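Local atomic coordinates of N-acetylglucosamine-6-phosphate deacetylase (Thermotoga maritima, PDB entry 1O12), a protein that probably deacetylates N-acetylglucosamine 6-phosphate to glucosamine 6-phosphate as a metal-dependent hydrolase of the NagA family. Residues D111-L114 with S118-L121; E104-A109 with S157-L162; V18-P23 with V40-R45; M13-V18 with L353-E358. All coordinates share one frame; numbering follows the deposited sequence.

Contact 1: D111-L114 with S118-L121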
loop_
_atom_site.group_PDB
_atom_site.type_symbol
_atom_site.label_atom_id
_atom_site.label_comp_id
_atom_site.label_asym_id
_atom_site.label_seq_id
_atom_site.Cartn_x
_atom_site.Cartn_y
_atom_site.Cartn_z
ATOM N N ASP A 111 35.461 22.903 -2.021
ATOM C CA ASP A 111 36.917 22.915 -2.044
ATOM C C ASP A 111 37.446 21.484 -2.021
ATOM O O ASP A 111 38.484 21.164 -2.635
ATOM C CB ASP A 111 37.501 23.668 -0.832
ATOM C CG ASP A 111 37.175 25.152 -0.825
ATOM O OD1 ASP A 111 36.858 25.730 -1.892
ATOM O OD2 ASP A 111 37.261 25.749 0.266
ATOM N N TYR A 112 36.746 20.629 -1.279
ATOM C CA TYR A 112 37.139 19.245 -1.175
ATOM C C TYR A 112 36.991 18.553 -2.529
ATOM O O TYR A 112 37.786 17.691 -2.883
ATOM C CB TYR A 112 36.280 18.530 -0.137
ATOM C CG TYR A 112 36.691 17.091 0.051
ATOM C CD1 TYR A 112 37.736 16.765 0.902
ATOM C CD2 TYR A 112 36.072 16.060 -0.666
ATOM C CE1 TYR A 112 38.164 15.465 1.047
ATOM C CE2 TYR A 112 36.488 14.746 -0.531
ATOM C CZ TYR A 112 37.541 14.445 0.333
ATOM O OH TYR A 112 37.975 13.132 0.529
ATOM N N ILE A 113 35.990 18.939 -3.309
ATOM C CA ILE A 113 35.812 18.268 -4.589
ATOM C C ILE A 113 36.868 18.702 -5.611
ATOM O O ILE A 113 37.325 17.895 -6.441
ATOM C CB ILE A 113 34.352 18.471 -5.098
ATOM C CG1 ILE A 113 33.414 17.707 -4.145
ATOM C CG2 ILE A 113 34.226 18.073 -6.584
ATOM C CD1 ILE A 113 31.914 17.751 -4.488
ATOM N N LEU A 114 37.263 19.974 -5.510
ATOM C CA LEU A 114 38.268 20.585 -6.376
ATOM C C LEU A 114 39.619 19.952 -6.070
ATOM O O LEU A 114 40.420 19.740 -6.976
ATOM C CB LEU A 114 38.330 22.099 -6.120
ATOM C CG LEU A 114 39.230 23.088 -6.894
ATOM C CD1 LEU A 114 40.686 22.651 -6.780
ATOM C CD2 LEU A 114 38.813 23.201 -8.326
ATOM N N SER A 118 38.701 12.824 -8.066
ATOM C CA SER A 118 38.141 11.502 -8.290
ATOM C C SER A 118 37.370 10.950 -7.052
ATOM O O SER A 118 37.070 9.755 -6.976
ATOM C CB SER A 118 39.226 10.511 -8.761
ATOM O OG SER A 118 40.038 10.089 -7.686
ATOM N N THR A 119 37.031 11.836 -6.112
ATOM C CA THR A 119 36.286 11.470 -4.899
ATOM C C THR A 119 34.885 10.850 -5.096
ATOM O O THR A 119 34.217 11.023 -6.127
ATOM C CB THR A 119 36.076 12.705 -3.959
ATOM O OG1 THR A 119 35.365 12.279 -2.798
ATOM C CG2 THR A 119 35.246 13.801 -4.639
ATOM N N SER A 120 34.431 10.156 -4.068
ATOM C CA SER A 120 33.115 9.550 -4.111
ATOM C C SER A 120 32.074 10.590 -3.671
ATOM O O SER A 120 30.876 10.372 -3.782
ATOM C CB SER A 120 33.078 8.283 -3.229
ATOM O OG SER A 120 33.601 8.516 -1.921
ATOM N N LEU A 121 32.533 11.742 -3.204
ATOM C CA LEU A 121 31.613 12.788 -2.775
ATOM C C LEU A 121 31.000 13.557 -3.952
ATOM O O LEU A 121 31.666 14.332 -4.628
ATOM C CB LEU A 121 32.332 13.748 -1.847
ATOM C CG LEU A 121 31.548 14.995 -1.452
ATOM C CD1 LEU A 121 30.503 14.642 -0.398
ATOM C CD2 LEU A 121 32.513 16.045 -0.885
#

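Contact 2: E104-A109 with S157-L162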
loop_
_atom_site.group_PDB
_atom_site.type_symbol
_atom_site.label_atom_id
_atom_site.label_comp_id
_atom_site.label_asym_id
_atom_site.label_seq_id
_atom_site.Cartn_x
_atom_site.Cartn_y
_atom_site.Cartn_z
ATOM N N GLU A 104 29.123 27.367 4.918
ATOM C CA GLU A 104 30.428 26.810 5.253
ATOM C C GLU A 104 30.544 25.340 4.844
ATOM O O GLU A 104 31.603 24.892 4.397
ATOM C CB GLU A 104 30.711 26.940 6.756
ATOM C CG GLU A 104 32.107 26.431 7.192
ATOM C CD GLU A 104 32.053 25.434 8.364
ATOM O OE1 GLU A 104 33.101 24.831 8.719
ATOM O OE2 GLU A 104 30.956 25.249 8.940
ATOM N N ILE A 105 29.468 24.577 4.997
ATOM C CA ILE A 105 29.532 23.175 4.620
ATOM C C ILE A 105 29.578 23.050 3.090
ATOM O O ILE A 105 30.345 22.246 2.552
ATOM C CB ILE A 105 28.359 22.401 5.223
ATOM C CG1 ILE A 105 28.588 22.296 6.733
ATOM C CG2 ILE A 105 28.269 21.002 4.599
ATOM C CD1 ILE A 105 27.388 21.970 7.531
ATOM N N LEU A 106 28.782 23.869 2.395
ATOM C CA LEU A 106 28.792 23.848 0.948
ATOM C C LEU A 106 30.179 24.305 0.449
ATOM O O LEU A 106 30.718 23.759 -0.515
ATOM C CB LEU A 106 27.693 24.760 0.402
ATOM C CG LEU A 106 26.269 24.223 0.587
ATOM C CD1 LEU A 106 25.257 25.263 0.107
ATOM C CD2 LEU A 106 26.084 22.892 -0.200
ATOM N N ARG A 107 30.773 25.275 1.141
ATOM C CA ARG A 107 32.062 25.819 0.742
ATOM C C ARG A 107 33.208 24.822 0.887
ATOM O O ARG A 107 34.056 24.711 -0.004
ATOM C CB ARG A 107 32.352 27.090 1.551
ATOM C CG ARG A 107 33.595 27.859 1.157
ATOM C CD ARG A 107 33.669 29.185 1.934
ATOM N NE ARG A 107 33.677 28.981 3.389
ATOM C CZ ARG A 107 32.743 29.440 4.237
ATOM N NH1 ARG A 107 31.687 30.152 3.800
ATOM N NH2 ARG A 107 32.864 29.172 5.540
ATOM N N LYS A 108 33.238 24.094 1.997
ATOM C CA LYS A 108 34.291 23.118 2.207
ATOM C C LYS A 108 34.136 21.872 1.331
ATOM O O LYS A 108 35.129 21.224 0.954
ATOM C CB LYS A 108 34.341 22.719 3.664
ATOM C CG LYS A 108 34.839 23.812 4.600
ATOM C CD LYS A 108 35.029 23.200 5.997
ATOM C CE LYS A 108 35.451 24.217 7.043
ATOM N NZ LYS A 108 35.966 23.523 8.269
ATOM N N ALA A 109 32.899 21.524 1.003
ATOM C CA ALA A 109 32.680 20.368 0.150
ATOM C C ALA A 109 33.147 20.761 -1.264
ATOM O O ALA A 109 33.783 19.956 -1.969
ATOM C CB ALA A 109 31.187 19.975 0.155
ATOM N N SER A 157 25.522 24.462 -6.421
ATOM C CA SER A 157 26.613 23.498 -6.387
ATOM C C SER A 157 27.499 23.954 -5.253
ATOM O O SER A 157 27.789 25.143 -5.141
ATOM C CB SER A 157 27.367 23.505 -7.720
ATOM O OG SER A 157 28.059 22.287 -7.912
ATOM N N PRO A 158 27.996 23.019 -4.430
ATOM C CA PRO A 158 27.772 21.573 -4.527
ATOM C C PRO A 158 26.524 20.931 -3.882
ATOM O O PRO A 158 26.544 19.756 -3.537
ATOM C CB PRO A 158 29.070 20.999 -3.971
ATOM C CG PRO A 158 29.370 21.934 -2.858
ATOM C CD PRO A 158 29.063 23.314 -3.457
ATOM N N ALA A 159 25.450 21.684 -3.704
ATOM C CA ALA A 159 24.243 21.060 -3.173
ATOM C C ALA A 159 23.773 20.153 -4.317
ATOM O O ALA A 159 23.860 20.536 -5.490
ATOM C CB ALA A 159 23.181 22.108 -2.869
ATOM N N LYS A 160 23.278 18.966 -3.990
ATOM C CA LYS A 160 22.826 18.052 -5.018
ATOM C C LYS A 160 21.427 17.575 -4.771
ATOM O O LYS A 160 20.745 17.141 -5.690
ATOM C CB LYS A 160 23.757 16.848 -5.107
ATOM C CG LYS A 160 25.136 17.211 -5.658
ATOM C CD LYS A 160 25.065 17.734 -7.085
ATOM C CE LYS A 160 26.411 18.312 -7.564
ATOM N NZ LYS A 160 26.358 18.950 -8.918
HETATM N N MSE A 161 20.991 17.672 -3.523
HETATM C CA MSE A 161 19.672 17.202 -3.150
HETATM C C MSE A 161 19.148 18.030 -1.995
HETATM O O MSE A 161 19.915 18.565 -1.202
HETATM C CB MSE A 161 19.747 15.733 -2.756
HETATM C CG MSE A 161 18.418 15.127 -2.494
HETATM SE SE MSE A 161 18.497 13.201 -2.282
HETATM C CE MSE A 161 18.686 12.638 -4.139
ATOM N N LEU A 162 17.840 18.115 -1.873
ATOM C CA LEU A 162 17.268 18.920 -0.815
ATOM C C LEU A 162 15.971 18.307 -0.348
ATOM O O LEU A 162 15.094 18.048 -1.165
ATOM C CB LEU A 162 17.006 20.310 -1.382
ATOM C CG LEU A 162 16.351 21.516 -0.705
ATOM C CD1 LEU A 162 15.132 21.116 0.116
ATOM C CD2 LEU A 162 17.383 22.211 0.097
#

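Contact 3: V18-P23 with V40-R45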
loop_
_atom_site.group_PDB
_atom_site.type_symbol
_atom_site.label_atom_id
_atom_site.label_comp_id
_atom_site.label_asym_id
_atom_site.label_seq_id
_atom_site.Cartn_x
_atom_site.Cartn_y
_atom_site.Cartn_z
ATOM N N VAL A 18 33.096 -13.868 -12.953
ATOM C CA VAL A 18 32.266 -13.341 -11.884
ATOM C C VAL A 18 30.799 -13.340 -12.220
ATOM O O VAL A 18 30.407 -13.463 -13.380
ATOM C CB VAL A 18 32.675 -11.873 -11.487
ATOM C CG1 VAL A 18 33.921 -11.905 -10.671
ATOM C CG2 VAL A 18 32.852 -10.982 -12.728
ATOM N N LEU A 19 29.988 -13.218 -11.186
ATOM C CA LEU A 19 28.562 -13.122 -11.380
ATOM C C LEU A 19 28.341 -11.629 -11.622
ATOM O O LEU A 19 28.241 -10.861 -10.678
ATOM C CB LEU A 19 27.821 -13.539 -10.120
ATOM C CG LEU A 19 26.401 -14.026 -10.385
ATOM C CD1 LEU A 19 25.670 -14.177 -9.026
ATOM C CD2 LEU A 19 25.664 -13.077 -11.287
ATOM N N ILE A 20 28.299 -11.227 -12.889
ATOM C CA ILE A 20 28.090 -9.830 -13.272
ATOM C C ILE A 20 26.629 -9.420 -13.038
ATOM O O ILE A 20 25.704 -10.120 -13.456
ATOM C CB ILE A 20 28.395 -9.623 -14.755
ATOM C CG1 ILE A 20 29.823 -10.076 -15.043
ATOM C CG2 ILE A 20 28.156 -8.147 -15.152
ATOM C CD1 ILE A 20 30.071 -10.338 -16.554
ATOM N N VAL A 21 26.422 -8.277 -12.406
ATOM C CA VAL A 21 25.073 -7.851 -12.147
ATOM C C VAL A 21 24.809 -6.456 -12.638
ATOM O O VAL A 21 25.350 -5.500 -12.101
ATOM C CB VAL A 21 24.761 -7.884 -10.645
ATOM C CG1 VAL A 21 23.320 -7.597 -10.420
ATOM C CG2 VAL A 21 25.169 -9.226 -10.043
ATOM N N ASP A 22 23.980 -6.353 -13.671
ATOM C CA ASP A 22 23.577 -5.079 -14.243
ATOM C C ASP A 22 22.052 -4.932 -14.010
ATOM O O ASP A 22 21.280 -5.874 -14.208
ATOM C CB ASP A 22 23.903 -5.037 -15.749
ATOM C CG ASP A 22 23.622 -3.676 -16.373
ATOM O OD1 ASP A 22 24.371 -2.727 -16.098
ATOM O OD2 ASP A 22 22.639 -3.551 -17.128
ATOM N N PRO A 23 21.606 -3.745 -13.595
ATOM C CA PRO A 23 20.200 -3.435 -13.325
ATOM C C PRO A 23 19.319 -3.642 -14.538
ATOM O O PRO A 23 18.124 -3.869 -14.406
ATOM C CB PRO A 23 20.216 -1.957 -12.977
ATOM C CG PRO A 23 21.650 -1.668 -12.639
ATOM C CD PRO A 23 22.422 -2.528 -13.568
ATOM N N VAL A 40 35.123 -1.024 -20.748
ATOM C CA VAL A 40 35.173 -1.125 -22.201
ATOM C C VAL A 40 34.709 -2.465 -22.733
ATOM O O VAL A 40 34.533 -2.627 -23.932
ATOM C CB VAL A 40 36.602 -0.884 -22.758
ATOM C CG1 VAL A 40 36.948 0.580 -22.685
ATOM C CG2 VAL A 40 37.630 -1.732 -21.969
ATOM N N LYS A 41 34.515 -3.442 -21.866
ATOM C CA LYS A 41 34.069 -4.735 -22.363
ATOM C C LYS A 41 33.400 -5.577 -21.285
ATOM O O LYS A 41 33.944 -5.777 -20.191
ATOM C CB LYS A 41 35.258 -5.507 -22.969
ATOM C CG LYS A 41 34.879 -6.493 -24.059
ATOM C CD LYS A 41 35.476 -7.881 -23.822
ATOM C CE LYS A 41 37.003 -7.849 -23.788
ATOM N NZ LYS A 41 37.618 -9.126 -23.280
ATOM N N VAL A 42 32.204 -6.053 -21.600
ATOM C CA VAL A 42 31.450 -6.905 -20.692
ATOM C C VAL A 42 31.203 -8.194 -21.473
ATOM O O VAL A 42 30.361 -8.218 -22.380
ATOM C CB VAL A 42 30.099 -6.261 -20.322
ATOM C CG1 VAL A 42 29.386 -7.100 -19.301
ATOM C CG2 VAL A 42 30.318 -4.883 -19.779
ATOM N N GLU A 43 31.938 -9.255 -21.148
ATOM C CA GLU A 43 31.766 -10.515 -21.870
ATOM C C GLU A 43 31.082 -11.645 -21.104
ATOM O O GLU A 43 31.628 -12.179 -20.136
ATOM C CB GLU A 43 33.106 -11.026 -22.376
ATOM C CG GLU A 43 32.976 -12.326 -23.148
ATOM C CD GLU A 43 34.317 -12.857 -23.631
ATOM O OE1 GLU A 43 35.072 -12.068 -24.263
ATOM O OE2 GLU A 43 34.607 -14.057 -23.379
ATOM N N LYS A 44 29.892 -12.014 -21.570
ATOM C CA LYS A 44 29.105 -13.086 -20.976
ATOM C C LYS A 44 29.834 -14.379 -21.311
ATOM O O LYS A 44 29.995 -14.714 -22.468
ATOM C CB LYS A 44 27.699 -13.087 -21.589
ATOM C CG LYS A 44 26.782 -14.205 -21.105
ATOM C CD LYS A 44 25.500 -14.322 -21.964
ATOM C CE LYS A 44 24.697 -15.614 -21.655
ATOM N NZ LYS A 44 23.460 -15.750 -22.495
ATOM N N ARG A 45 30.298 -15.085 -20.293
ATOM C CA ARG A 45 31.011 -16.334 -20.499
ATOM C C ARG A 45 30.480 -17.373 -19.514
ATOM O O ARG A 45 30.492 -17.138 -18.312
ATOM C CB ARG A 45 32.516 -16.141 -20.263
ATOM C CG ARG A 45 33.347 -17.370 -20.652
ATOM C CD ARG A 45 34.390 -17.778 -19.592
ATOM N NE ARG A 45 35.577 -16.928 -19.589
ATOM C CZ ARG A 45 36.598 -17.081 -18.754
ATOM N NH1 ARG A 45 36.586 -18.055 -17.855
ATOM N NH2 ARG A 45 37.627 -16.247 -18.816
#

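Contact 4: M13-V18 with L353-E358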
loop_
_atom_site.group_PDB
_atom_site.type_symbol
_atom_site.label_atom_id
_atom_site.label_comp_id
_atom_site.label_asym_id
_atom_site.label_seq_id
_atom_site.Cartn_x
_atom_site.Cartn_y
_atom_site.Cartn_z
HETATM N N MSE A 13 42.272 -3.832 -14.187
HETATM C CA MSE A 13 42.017 -3.715 -15.650
HETATM C C MSE A 13 41.046 -4.796 -16.108
HETATM O O MSE A 13 40.284 -4.606 -17.052
HETATM C CB MSE A 13 43.322 -3.805 -16.454
HETATM C CG MSE A 13 43.142 -3.359 -17.908
HETATM SE SE MSE A 13 44.543 -2.177 -18.707
HETATM C CE MSE A 13 43.931 -0.389 -18.202
ATOM N N ILE A 14 41.052 -5.935 -15.439
ATOM C CA ILE A 14 40.129 -6.992 -15.822
ATOM C C ILE A 14 39.633 -7.849 -14.646
ATOM O O ILE A 14 40.426 -8.327 -13.834
ATOM C CB ILE A 14 40.769 -7.875 -16.914
ATOM C CG1 ILE A 14 39.820 -8.991 -17.322
ATOM C CG2 ILE A 14 42.051 -8.468 -16.416
ATOM C CD1 ILE A 14 40.081 -9.463 -18.757
ATOM N N VAL A 15 38.315 -8.011 -14.526
ATOM C CA VAL A 15 37.754 -8.837 -13.447
ATOM C C VAL A 15 37.119 -10.011 -14.164
ATOM O O VAL A 15 36.203 -9.820 -14.954
ATOM C CB VAL A 15 36.670 -8.083 -12.653
ATOM C CG1 VAL A 15 36.191 -8.928 -11.494
ATOM C CG2 VAL A 15 37.214 -6.762 -12.159
ATOM N N GLU A 16 37.611 -11.218 -13.902
ATOM C CA GLU A 16 37.098 -12.411 -14.581
ATOM C C GLU A 16 36.332 -13.414 -13.737
ATOM O O GLU A 16 36.411 -13.410 -12.514
ATOM C CB GLU A 16 38.234 -13.169 -15.300
ATOM C CG GLU A 16 39.392 -13.633 -14.392
ATOM C CD GLU A 16 40.427 -14.528 -15.123
ATOM O OE1 GLU A 16 40.712 -14.246 -16.323
ATOM O OE2 GLU A 16 40.950 -15.502 -14.491
ATOM N N LYS A 17 35.590 -14.269 -14.437
ATOM C CA LYS A 17 34.814 -15.332 -13.841
ATOM C C LYS A 17 33.970 -14.827 -12.678
ATOM O O LYS A 17 34.106 -15.298 -11.539
ATOM C CB LYS A 17 35.750 -16.446 -13.346
ATOM C CG LYS A 17 36.707 -17.018 -14.393
ATOM C CD LYS A 17 37.622 -18.090 -13.780
ATOM C CE LYS A 17 38.494 -17.550 -12.626
ATOM N NZ LYS A 17 37.736 -17.139 -11.396
ATOM N N VAL A 18 33.096 -13.868 -12.953
ATOM C CA VAL A 18 32.266 -13.341 -11.884
ATOM C C VAL A 18 30.799 -13.340 -12.220
ATOM O O VAL A 18 30.407 -13.463 -13.380
ATOM C CB VAL A 18 32.675 -11.873 -11.487
ATOM C CG1 VAL A 18 33.921 -11.905 -10.671
ATOM C CG2 VAL A 18 32.852 -10.982 -12.728
ATOM N N LEU A 353 32.759 0.076 -9.247
ATOM C CA LEU A 353 32.263 -1.269 -8.997
ATOM C C LEU A 353 32.544 -1.802 -7.612
ATOM O O LEU A 353 33.427 -1.310 -6.917
ATOM C CB LEU A 353 32.899 -2.221 -9.997
ATOM C CG LEU A 353 32.856 -1.864 -11.473
ATOM C CD1 LEU A 353 34.032 -2.515 -12.188
ATOM C CD2 LEU A 353 31.522 -2.312 -12.052
ATOM N N VAL A 354 31.774 -2.811 -7.209
ATOM C CA VAL A 354 32.005 -3.450 -5.935
ATOM C C VAL A 354 31.961 -4.961 -6.139
ATOM O O VAL A 354 31.043 -5.499 -6.769
ATOM C CB VAL A 354 30.964 -3.026 -4.863
ATOM C CG1 VAL A 354 29.542 -3.309 -5.342
ATOM C CG2 VAL A 354 31.265 -3.740 -3.536
ATOM N N LEU A 355 32.979 -5.644 -5.632
ATOM C CA LEU A 355 33.032 -7.103 -5.724
ATOM C C LEU A 355 32.639 -7.657 -4.350
ATOM O O LEU A 355 33.104 -7.154 -3.329
ATOM C CB LEU A 355 34.437 -7.570 -6.080
ATOM C CG LEU A 355 34.520 -9.067 -6.399
ATOM C CD1 LEU A 355 33.897 -9.338 -7.794
ATOM C CD2 LEU A 355 35.986 -9.512 -6.358
ATOM N N LEU A 356 31.792 -8.689 -4.326
ATOM C CA LEU A 356 31.329 -9.276 -3.072
ATOM C C LEU A 356 31.400 -10.799 -3.048
ATOM O O LEU A 356 31.508 -11.424 -4.101
ATOM C CB LEU A 356 29.885 -8.860 -2.842
ATOM C CG LEU A 356 29.592 -7.382 -3.134
ATOM C CD1 LEU A 356 29.222 -7.179 -4.596
ATOM C CD2 LEU A 356 28.482 -6.917 -2.211
ATOM N N ASP A 357 31.349 -11.405 -1.857
ATOM C CA ASP A 357 31.320 -12.869 -1.792
ATOM C C ASP A 357 29.831 -13.197 -1.973
ATOM O O ASP A 357 29.004 -12.274 -2.007
ATOM C CB ASP A 357 31.861 -13.413 -0.461
ATOM C CG ASP A 357 31.022 -13.022 0.726
ATOM O OD1 ASP A 357 29.800 -12.865 0.584
ATOM O OD2 ASP A 357 31.581 -12.888 1.832
ATOM N N GLU A 358 29.471 -14.480 -2.080
ATOM C CA GLU A 358 28.069 -14.838 -2.312
ATOM C C GLU A 358 27.106 -14.391 -1.233
ATOM O O GLU A 358 25.906 -14.261 -1.488
ATOM C CB GLU A 358 27.909 -16.343 -2.566
ATOM C CG GLU A 358 28.376 -17.250 -1.447
ATOM C CD GLU A 358 27.928 -18.694 -1.666
ATOM O OE1 GLU A 358 26.734 -19.017 -1.387
ATOM O OE2 GLU A 358 28.774 -19.500 -2.136
#

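Contact 1: D111-L114 with S118-L121
Tyr112 and Leu121 each carry CG anti to the backbone N (chi1 -178° and 173°), which sends the ring and the isobutyl group toward one another across the turn that ends the helix. Leu121 CD2 comes within 3.6 Å of Tyr112 CD2, approaching the ring obliquely. Farther out on the same ring, Thr119 OG1 lies at the edge, near the ring plane and 3.5 Å from Tyr112 CE2. Ile113 is turned differently: CG1 stands beside the backbone N, anti to the carbonyl carbon, and from there its extended chain reaches across Leu121 at about a right angle. Ile113 CG1 rests 3.8 Å from Leu121 CD2, a methyl thus shared between the tyrosine and the isoleucine, and Ile113 CD1 covers the backbone oxygen Leu121 O at 3.4 Å. Cut back to an alanine, Ile113 would lose CG1 and CD1, which is likely to open a gap beside Leu121 CD2 and leave Leu121 O less covered. Within the loop, Thr119 OG1 accepts a nearly straight hydrogen bond from Leu121 N at 2.9 Å, forming an ST turn just before strand 121-127. The same hydroxyl and Tyr112 OH also hydrogen-bond Glu79 OE2, so a single carboxylate oxygen ties loop and helix together at their polar margin. The contact folds the end of helix 99-115 onto the loop leading to strand 121-127, with Phe75 of helix 75-83 touching both Tyr112 and Leu121, and Phe90 and Ala92 of strand 87-93 packed against Leu121.

Contact 2: E104-A109 with S157-L162
Residues 104-109 of helix 99-115 pass the start of strand 159-164 with Leu106 and Pro158 closest, their CA atoms 6.0 Å apart, and the peptide bond before Pro158 is cis. The proline ring is set against the helix backbone: Pro158 CG lies 3.3 Å from Leu106 O, and Pro158 CD is at nearly the same distance from that oxygen. One turn on, Ala109 CB touches Pro158 CG at 4.0 Å. Leu106 keeps CG beside its backbone N (chi1 -72°) and extends CD2 past the proline to Ala159, 3.8 Å from Ala159 N and 4.0 Å from Ala159 CB. Without the ring, a glycine in place of Pro158 would probably leave Ala109 CB and Leu106 O uncovered on this side and let the cis peptide relax to trans. All four touching residues are buried. As in other TIM-barrel amidohydrolases, a helix here covers the outside of parallel strands; the side chain of Ala159 lies about 11 Å from that of Glu127, an iron ligand. Val124 of strand 121-127 lies against both Leu106 and Ala109, while Phe75 of helix 75-83 also packs on Ala109.

Contact 3: V18-P23 with V40-R45
Ile20 and Val42 supply the apolar part of the contact, a single loose meeting of methyls with Ile20 CD1 4.3 Å from Val42 CG1. Both side chains leave their strands toward each other. The isoleucine has CG1 beside its backbone N (chi1 -57°) and then runs out extended, so its terminal methyl makes the approach; the valine meets it with CG1, anti to the backbone N (chi1 -175°). Contact with the backbone is equally light: the same Ile20 CD1 lies 4.3 Å from Glu43 O, while the Glu43 side chain starts away from strand 18-22. Backbone pairing is absent between these two segments, whose nearest CA atoms, in Ile20 and Lys44, are 8.4 Å apart. Instead, in the small beta domain that NagA enzymes carry beside the barrel, strands 18-22 and 38-44 each pair antiparallel with strand 26-35, and Ile20 also packs on Phe28 of that strand. Val40 and Lys41 together face Glu33 in a classic beta bulge. Among charged groups, Lys41 and Arg45 bridge to Glu33 and Asp31 of strand 26-35, while buried Asp22 bridges to Arg344. Between the two flanking strands the chemistry is thus methyl packing alone, the charges being paired elsewhere.

Contact 4: M13-V18 with L353-E358
Val15, Val18 and Leu355 meet without any ring, amide or other flat group: there are no faces or edges to match, and methyls do all the touching. Leu355 CD1 is the common point, lying 3.9 Å from Val18 CG1 and 4.4 Å from Val15 CG1. The two valine methyls are themselves 3.8 Å apart, so the leucine tip sits against a pair of neighbouring methyls. Leu355 has CG anti to the backbone N (chi1 -171°), which carries CD1 obliquely across to Val18. On Val18, the branch that touches is CG1, anti to the carbonyl carbon. Between the valines the chain turns a corner at Lys17, whose positive phi of 49° belongs to a G1 beta bulge in which Lys17 and Val18 both face Gly30. That corner lets residues three apart present their side chains to the same leucine. The segments come from near the two ends of the chain, 335 residues apart, and meet in the small beta domain that NagA enzymes and related amidohydrolases build from both termini beside the barrel. The strands do not pair directly, their nearest CA atoms, in Val18 and Leu355, being 8.8 Å apart. Strand 353-356 is instead bonded antiparallel to strands 52-59 and 362-367, and Leu355 also packs on Leu53, Val363 and Met364.

How the contacts relate
Contacts 1 and 2 share helix 99-115 on the barrel, while contacts 3 and 4 lie in the small beta domain, where both ranges include Val18, which touches across contact 4 but not contact 3; centres of the two groups lie about 25 to 35 Å apart. Contacts 2 and 4 are fully buried and apolar at the side-chain level, one setting a helix on a strand, the other joining strands from near the two chain ends. Contacts 1 and 3 are only partly buried, and polar groups gather near them: Glu79 beside contact 1, salt bridges around contact 3. Touches also link neighbours, Leu121 CD2 lying 4.3 Å from Ala109 O, and Arg45 NH1 3.6 Å from Lys17 CG.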